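PDB 2JD4: laminin subunit ALPHA-1 from Mus musculus, which forms part of laminin-111, a basement membrane protein, and through its LG4-5 domain pair probably attaches it to the cell surface. Local coordinates for residues F368-Q371 and G372-P375; G147-P150 and S151-A155; P323-G327 and G328-H332. The protein carries 4 engineered substitutions. All coordinates share one frame; numbering follows the deposited sequence.

Contact 1 of 3, residues F368-Q371 and G372-P375; sequences FDLQ and GVFP
Leu370 and Val373 pack against each other inside a sharp corner of strand 369-374, in the beta sandwich of the second laminin G domain. Before the corner the backbone pairs with strand 207-212, through Ala210 and Tyr208; after it, with strand 201-204, through Glu204 and Phe202. Gly372 makes the bend in the left-handed helical region (phi 61°), and a CB there would run into Gln371 O.

From its CB, the Leu370 side chain leaves with CG opposite the backbone N (chi1 -172°), which carries the isobutyl group into the angle of the corner. Leu370 CG lies 3.7 Å from Val373 O. The branch then splits: Leu370 CD1 comes to 3.6 Å from Val373 CB and also rests against Val373 CG1; the two side chains cross at about a right angle. Leu370 CD2 takes the other direction, passing Val373 O and meeting Pro375 CD tip to tip at 4.0 Å. The two methyls of Leu370 thus reach Val373 and Pro375, while Val373 CG2 turns back to within 3.4 Å of Gln371 O.

The bent Gln371 side chain folds back along the incoming arm. Its NE2 donates to Asp369 OD1 (3.2 Å, 152° at the hydrogen), nearly in line with the carboxylate C-O bond, while the other carboxylate oxygen, OD2, bonds to Tyr208 OH.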
loop_
_atom_site.group_PDB
_atom_site.type_symbol
_atom_site.label_atom_id
_atom_site.label_comp_id
_atom_site.label_asym_id
_atom_site.label_seq_id
_atom_site.Cartn_x
_atom_site.Cartn_y
_atom_site.Cartn_z
ATOM N N PHE A 368 -1.361 11.326 -4.950
ATOM C CA PHE A 368 -1.709 12.691 -4.569
ATOM C C PHE A 368 -3.187 12.976 -4.842
ATOM O O PHE A 368 -3.749 13.946 -4.336
ATOM C CB PHE A 368 -0.797 13.707 -5.289
ATOM C CG PHE A 368 -0.919 13.707 -6.799
ATOM C CD1 PHE A 368 -1.913 14.450 -7.432
ATOM C CD2 PHE A 368 -0.009 12.999 -7.585
ATOM C CE1 PHE A 368 -1.998 14.493 -8.829
ATOM C CE2 PHE A 368 -0.085 13.035 -8.976
ATOM C CZ PHE A 368 -1.082 13.786 -9.601
ATOM N N ASP A 369 -3.809 12.109 -5.634
ATOM C CA ASP A 369 -5.226 12.214 -5.982
ATOM C C ASP A 369 -5.706 10.767 -6.072
ATOM O O ASP A 369 -5.201 9.984 -6.879
ATOM C CB ASP A 369 -5.408 12.929 -7.324
ATOM C CG ASP A 369 -6.865 13.248 -7.624
ATOM O OD1 ASP A 369 -7.731 12.995 -6.758
ATOM O OD2 ASP A 369 -7.145 13.759 -8.725
ATOM N N LEU A 370 -6.674 10.425 -5.229
ATOM C CA LEU A 370 -7.195 9.068 -5.129
ATOM C C LEU A 370 -8.722 9.068 -5.069
ATOM O O LEU A 370 -9.314 9.779 -4.256
ATOM C CB LEU A 370 -6.630 8.437 -3.850
ATOM C CG LEU A 370 -6.818 6.963 -3.496
ATOM C CD1 LEU A 370 -5.833 6.121 -4.294
ATOM C CD2 LEU A 370 -6.564 6.765 -2.004
ATOM N N GLN A 371 -9.352 8.261 -5.918
ATOM C CA GLN A 371 -10.811 8.162 -5.960
ATOM C C GLN A 371 -11.237 6.712 -6.201
ATOM O O GLN A 371 -10.854 6.110 -7.204
ATOM C CB GLN A 371 -11.379 9.032 -7.090
ATOM C CG GLN A 371 -10.886 10.476 -7.120
ATOM C CD GLN A 371 -11.305 11.273 -5.900
ATOM O OE1 GLN A 371 -12.467 11.232 -5.485
ATOM N NE2 GLN A 371 -10.363 12.017 -5.327
ATOM N N GLY A 372 -12.033 6.155 -5.293
ATOM C CA GLY A 372 -12.490 4.784 -5.467
ATOM C C GLY A 372 -11.393 3.734 -5.527
ATOM O O GLY A 372 -11.549 2.704 -6.183
ATOM N N VAL A 373 -10.285 3.992 -4.838
ATOM C CA VAL A 373 -9.150 3.068 -4.799
ATOM C C VAL A 373 -8.726 2.923 -3.341
ATOM O O VAL A 373 -8.702 3.908 -2.605
ATOM C CB VAL A 373 -7.959 3.603 -5.624
ATOM C CG1 VAL A 373 -6.779 2.637 -5.534
ATOM C CG2 VAL A 373 -8.386 3.797 -7.072
ATOM N N PHE A 374 -8.378 1.705 -2.934
ATOM C CA PHE A 374 -8.011 1.429 -1.547
ATOM C C PHE A 374 -6.670 0.692 -1.465
ATOM O O PHE A 374 -6.615 -0.522 -1.315
ATOM C CB PHE A 374 -9.143 0.618 -0.903
ATOM C CG PHE A 374 -10.514 1.226 -1.123
ATOM C CD1 PHE A 374 -11.190 1.033 -2.328
ATOM C CD2 PHE A 374 -11.095 2.030 -0.159
ATOM C CE1 PHE A 374 -12.424 1.638 -2.562
ATOM C CE2 PHE A 374 -12.331 2.644 -0.381
ATOM C CZ PHE A 374 -12.995 2.446 -1.587
ATOM N N PRO A 375 -5.562 1.442 -1.547
ATOM C CA PRO A 375 -4.219 0.861 -1.498
ATOM C C PRO A 375 -3.927 -0.136 -0.396
ATOM O O PRO A 375 -4.166 0.134 0.782
ATOM C CB PRO A 375 -3.297 2.087 -1.449
ATOM C CG PRO A 375 -4.156 3.171 -0.942
ATOM C CD PRO A 375 -5.502 2.913 -1.551
#

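Contact 2 of 3, residues G147-P150 and S151-A155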
loop_
_atom_site.group_PDB
_atom_site.type_symbol
_atom_site.label_atom_id
_atom_site.label_comp_id
_atom_site.label_asym_id
_atom_site.label_seq_id
_atom_site.Cartn_x
_atom_site.Cartn_y
_atom_site.Cartn_z
ATOM N N GLY A 147 -1.284 3.364 14.070
ATOM C CA GLY A 147 -1.271 3.098 12.643
ATOM C C GLY A 147 -0.578 4.089 11.729
ATOM O O GLY A 147 -0.391 3.805 10.547
ATOM N N GLY A 148 -0.215 5.252 12.259
ATOM C CA GLY A 148 0.443 6.264 11.454
ATOM C C GLY A 148 0.493 7.586 12.200
ATOM O O GLY A 148 0.172 7.640 13.385
ATOM N N LEU A 149 0.879 8.653 11.509
ATOM C CA LEU A 149 0.969 9.983 12.115
ATOM C C LEU A 149 0.230 11.025 11.273
ATOM O O LEU A 149 -0.000 10.827 10.075
ATOM C CB LEU A 149 2.443 10.411 12.240
ATOM C CG LEU A 149 3.396 9.502 13.018
ATOM C CD1 LEU A 149 4.846 9.936 12.746
ATOM C CD2 LEU A 149 3.072 9.563 14.500
ATOM N N PRO A 150 -0.153 12.154 11.894
ATOM C CA PRO A 150 -0.860 13.228 11.190
ATOM C C PRO A 150 0.078 13.814 10.134
ATOM O O PRO A 150 1.300 13.777 10.292
ATOM C CB PRO A 150 -1.162 14.238 12.299
ATOM C CG PRO A 150 -1.141 13.408 13.559
ATOM C CD PRO A 150 -0.001 12.467 13.325
ATOM N N SER A 151 -0.495 14.351 9.065
ATOM C CA SER A 151 0.284 14.938 7.980
ATOM C C SER A 151 1.155 16.120 8.434
ATOM O O SER A 151 2.254 16.333 7.920
ATOM C CB SER A 151 -0.661 15.400 6.866
ATOM O OG SER A 151 0.065 15.884 5.754
ATOM N N HIS A 152 0.663 16.882 9.398
ATOM C CA HIS A 152 1.390 18.047 9.889
ATOM C C HIS A 152 2.519 17.736 10.875
ATOM O O HIS A 152 3.360 18.593 11.139
ATOM C CB HIS A 152 0.411 19.028 10.545
ATOM C CG HIS A 152 -0.317 18.460 11.726
ATOM N ND1 HIS A 152 0.321 18.109 12.896
ATOM C CD2 HIS A 152 -1.629 18.181 11.915
ATOM C CE1 HIS A 152 -0.566 17.639 13.755
ATOM N NE2 HIS A 152 -1.757 17.672 13.186
ATOM N N TYR A 153 2.549 16.515 11.403
ATOM C CA TYR A 153 3.562 16.125 12.385
ATOM C C TYR A 153 4.911 15.747 11.765
ATOM O O TYR A 153 4.962 15.118 10.712
ATOM C CB TYR A 153 3.033 14.947 13.217
ATOM C CG TYR A 153 3.758 14.725 14.520
ATOM C CD1 TYR A 153 3.559 15.579 15.603
ATOM C CD2 TYR A 153 4.650 13.665 14.670
ATOM C CE1 TYR A 153 4.232 15.384 16.804
ATOM C CE2 TYR A 153 5.328 13.460 15.865
ATOM C CZ TYR A 153 5.115 14.323 16.927
ATOM O OH TYR A 153 5.784 14.123 18.109
ATOM N N ARG A 154 5.997 16.136 12.430
ATOM C CA ARG A 154 7.361 15.833 11.979
ATOM C C ARG A 154 8.046 15.042 13.085
ATOM O O ARG A 154 8.625 15.634 13.987
ATOM C CB ARG A 154 8.161 17.124 11.749
ATOM C CG ARG A 154 7.752 17.975 10.553
ATOM C CD ARG A 154 8.032 17.266 9.242
ATOM N NE ARG A 154 6.815 16.717 8.654
ATOM C CZ ARG A 154 5.830 17.463 8.170
ATOM N NH1 ARG A 154 5.925 18.786 8.202
ATOM N NH2 ARG A 154 4.750 16.891 7.656
ATOM N N ALA A 155 7.982 13.713 13.034
ATOM C CA ALA A 155 8.599 12.898 14.077
ATOM C C ALA A 155 10.116 12.840 13.914
ATOM O O ALA A 155 10.619 12.522 12.839
ATOM C CB ALA A 155 8.016 11.482 14.058
HETATM O O HOH W 1 3.832 13.038 9.333
#
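A type I beta turn from Pro150 to Tyr153 closes with Tyr153 N donating to Pro150 O over 3.2 Å, with 151° at the hydrogen. A water donates to the same oxygen at 2.8 Å and also to Tyr153 O at 2.7 Å. Pro150 O is therefore gripped twice, and the water links the first and last residues of the turn.

His152, at the third position, folds its ring back over Pro150. Its CG sits between the backbone N and the carbonyl carbon (chi1 61°), the sterically crowded position, and this turns one imidazole face onto the proline. Pro150 CB lies 3.8 Å from the ring centroid and 20° off the normal, a CH-pi contact displaced toward the rim, with NE2 the nearest ring atom.

The turn belongs to the loop that leaves strand 143-146 in the first laminin G domain, a beta sandwich. Here Leu149 packs back on Leu59 and Tyr62 of strand 58-64.

Tyr153 CB runs beside Pro150 CD, the two side chains pointing the same way. Leu149 CD1 reaches Ala155 CB at 3.8 Å and meets the Tyr153 ring obliquely, 4.2 Å from CD2. The phenol end of Tyr153 is held by Tyr62, hydroxyl to hydroxyl, while the backbone oxygen of Arg154 accepts a bond from Gln68 NE2.

Contact 3 of 3, residues P323-G327 and G328-H332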
loop_
_atom_site.group_PDB
_atom_site.type_symbol
_atom_site.label_atom_id
_atom_site.label_comp_id
_atom_site.label_asym_id
_atom_site.label_seq_id
_atom_site.Cartn_x
_atom_site.Cartn_y
_atom_site.Cartn_z
ATOM N N PRO A 323 2.042 13.007 -14.560
ATOM C CA PRO A 323 1.723 12.004 -13.540
ATOM C C PRO A 323 1.368 10.642 -14.120
ATOM O O PRO A 323 1.038 10.514 -15.300
ATOM C CB PRO A 323 0.542 12.633 -12.790
ATOM C CG PRO A 323 0.775 14.106 -12.966
ATOM C CD PRO A 323 1.177 14.190 -14.415
ATOM N N ILE A 324 1.444 9.622 -13.275
ATOM C CA ILE A 324 1.111 8.268 -13.680
ATOM C C ILE A 324 -0.294 7.966 -13.172
ATOM O O ILE A 324 -0.535 7.950 -11.963
ATOM C CB ILE A 324 2.082 7.236 -13.064
ATOM C CG1 ILE A 324 3.514 7.507 -13.538
ATOM C CG2 ILE A 324 1.659 5.824 -13.458
ATOM C CD1 ILE A 324 4.546 6.596 -12.893
ATOM N N TYR A 325 -1.219 7.736 -14.094
ATOM C CA TYR A 325 -2.593 7.428 -13.726
ATOM C C TYR A 325 -2.807 5.926 -13.692
ATOM O O TYR A 325 -2.547 5.232 -14.672
ATOM C CB TYR A 325 -3.571 8.107 -14.695
ATOM C CG TYR A 325 -3.788 9.566 -14.353
ATOM C CD1 TYR A 325 -2.856 10.539 -14.720
ATOM C CD2 TYR A 325 -4.869 9.956 -13.557
ATOM C CE1 TYR A 325 -2.991 11.868 -14.289
ATOM C CE2 TYR A 325 -5.014 11.272 -13.124
ATOM C CZ TYR A 325 -4.067 12.223 -13.489
ATOM O OH TYR A 325 -4.189 13.517 -13.031
ATOM N N VAL A 326 -3.268 5.431 -12.545
ATOM C CA VAL A 326 -3.490 4.000 -12.366
ATOM C C VAL A 326 -4.956 3.623 -12.191
ATOM O O VAL A 326 -5.659 4.198 -11.367
ATOM C CB VAL A 326 -2.714 3.477 -11.135
ATOM C CG1 VAL A 326 -2.842 1.969 -11.056
ATOM C CG2 VAL A 326 -1.247 3.902 -11.215
ATOM N N GLY A 327 -5.415 2.657 -12.981
ATOM C CA GLY A 327 -6.793 2.201 -12.872
ATOM C C GLY A 327 -7.867 3.061 -13.518
ATOM O O GLY A 327 -9.058 2.734 -13.424
ATOM N N GLY A 328 -7.465 4.149 -14.172
ATOM C CA GLY A 328 -8.428 5.037 -14.814
ATOM C C GLY A 328 -7.938 6.475 -14.844
ATOM O O GLY A 328 -6.765 6.736 -14.577
ATOM N N TYR A 329 -8.824 7.413 -15.168
ATOM C CA TYR A 329 -8.455 8.825 -15.220
ATOM C C TYR A 329 -9.680 9.711 -15.434
ATOM O O TYR A 329 -10.632 9.312 -16.113
ATOM C CB TYR A 329 -7.419 9.067 -16.336
ATOM C CG TYR A 329 -7.867 8.689 -17.735
ATOM C CD1 TYR A 329 -8.296 9.664 -18.636
ATOM C CD2 TYR A 329 -7.854 7.363 -18.159
ATOM C CE1 TYR A 329 -8.703 9.326 -19.927
ATOM C CE2 TYR A 329 -8.259 7.012 -19.452
ATOM C CZ TYR A 329 -8.682 7.997 -20.328
ATOM O OH TYR A 329 -9.086 7.655 -21.603
ATOM N N PRO A 330 -9.673 10.928 -14.853
ATOM C CA PRO A 330 -10.795 11.862 -14.987
ATOM C C PRO A 330 -10.881 12.457 -16.392
ATOM O O PRO A 330 -9.876 12.530 -17.098
ATOM C CB PRO A 330 -10.505 12.902 -13.909
ATOM C CG PRO A 330 -9.019 12.943 -13.888
ATOM C CD PRO A 330 -8.632 11.484 -13.970
ATOM N N ALA A 331 -12.087 12.871 -16.782
ATOM C CA ALA A 331 -12.362 13.430 -18.111
ATOM C C ALA A 331 -11.512 14.618 -18.559
ATOM O O ALA A 331 -11.245 14.770 -19.754
ATOM C CB ALA A 331 -13.841 13.805 -18.209
ATOM N N HIS A 332 -11.088 15.460 -17.621
ATOM C CA HIS A 332 -10.288 16.624 -17.987
ATOM C C HIS A 332 -8.814 16.303 -18.257
ATOM O O HIS A 332 -8.058 17.171 -18.692
ATOM C CB HIS A 332 -10.391 17.706 -16.906
ATOM C CG HIS A 332 -9.847 17.294 -15.574
ATOM N ND1 HIS A 332 -10.552 16.503 -14.691
ATOM C CD2 HIS A 332 -8.661 17.560 -14.977
ATOM C CE1 HIS A 332 -9.823 16.304 -13.607
ATOM N NE2 HIS A 332 -8.671 16.934 -13.755
#
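Tyr325, near the end of strand 322-326, receives the returning chain of Gly328, Tyr329 and Pro330 in the second laminin G domain. Its CG, opposite the carbonyl carbon (chi1 -81°), lays the ring alongside that chain. Gly327 (phi 79°) starts the reversal, and its backbone bonds to Leu237 and Phe344 tie the bend to the surrounding fold.

Gly328 comes first. Its carbonyl O lies 3.5 Å from Tyr325 CB, at the edge of the phenol ring and near its plane. The nearly extended backbone (phi 150°) suits glycine, since a CB would be jammed against Gly327 O. Tyr329 follows, touching the ring obliquely with its CB, 3.9 Å from Tyr325 CD2. The two tyrosine side chains cross at about a right angle, and the Tyr329 ring leads away to place its OH on Ser340 O. Pro330, which also touches Tyr208, lays CD 3.7 Å from Tyr325 CE2, again oblique to the ring; their side chains cross at about a right angle. An alanine in place of Tyr325 is likely to leave Tyr329 CB and Pro330 CD facing a gap, with the loop less firmly held to the strand.

The contact between the arms is apolar except for Gly328 O, which is buried with no polar partner in the model. Between the two segments cohesion probably comes from apolar packing, at some cost in desolvating that oxygen.

Overall arrangement
Along the chain contact 2 comes first, in the first laminin G domain, followed by contacts 3 and 1 in the second. The centres of contacts 1 and 3 are about 11 Å apart, and the two touch where Phe368 CZ packs 3.8 Å from Pro323 CB. Strand 207-212 pairs antiparallel with both 322-326 and 369-374, so it joins these two sites. Contact 2 lies about 19 Å from contact 1 and about 28 Å from contact 3, centre to centre. Contacts 2 and 3 both follow a strand with Gly-Gly, one further residue and proline (147-150 and 327-330), consistent with equivalent loops in two related domains of the tandem pair.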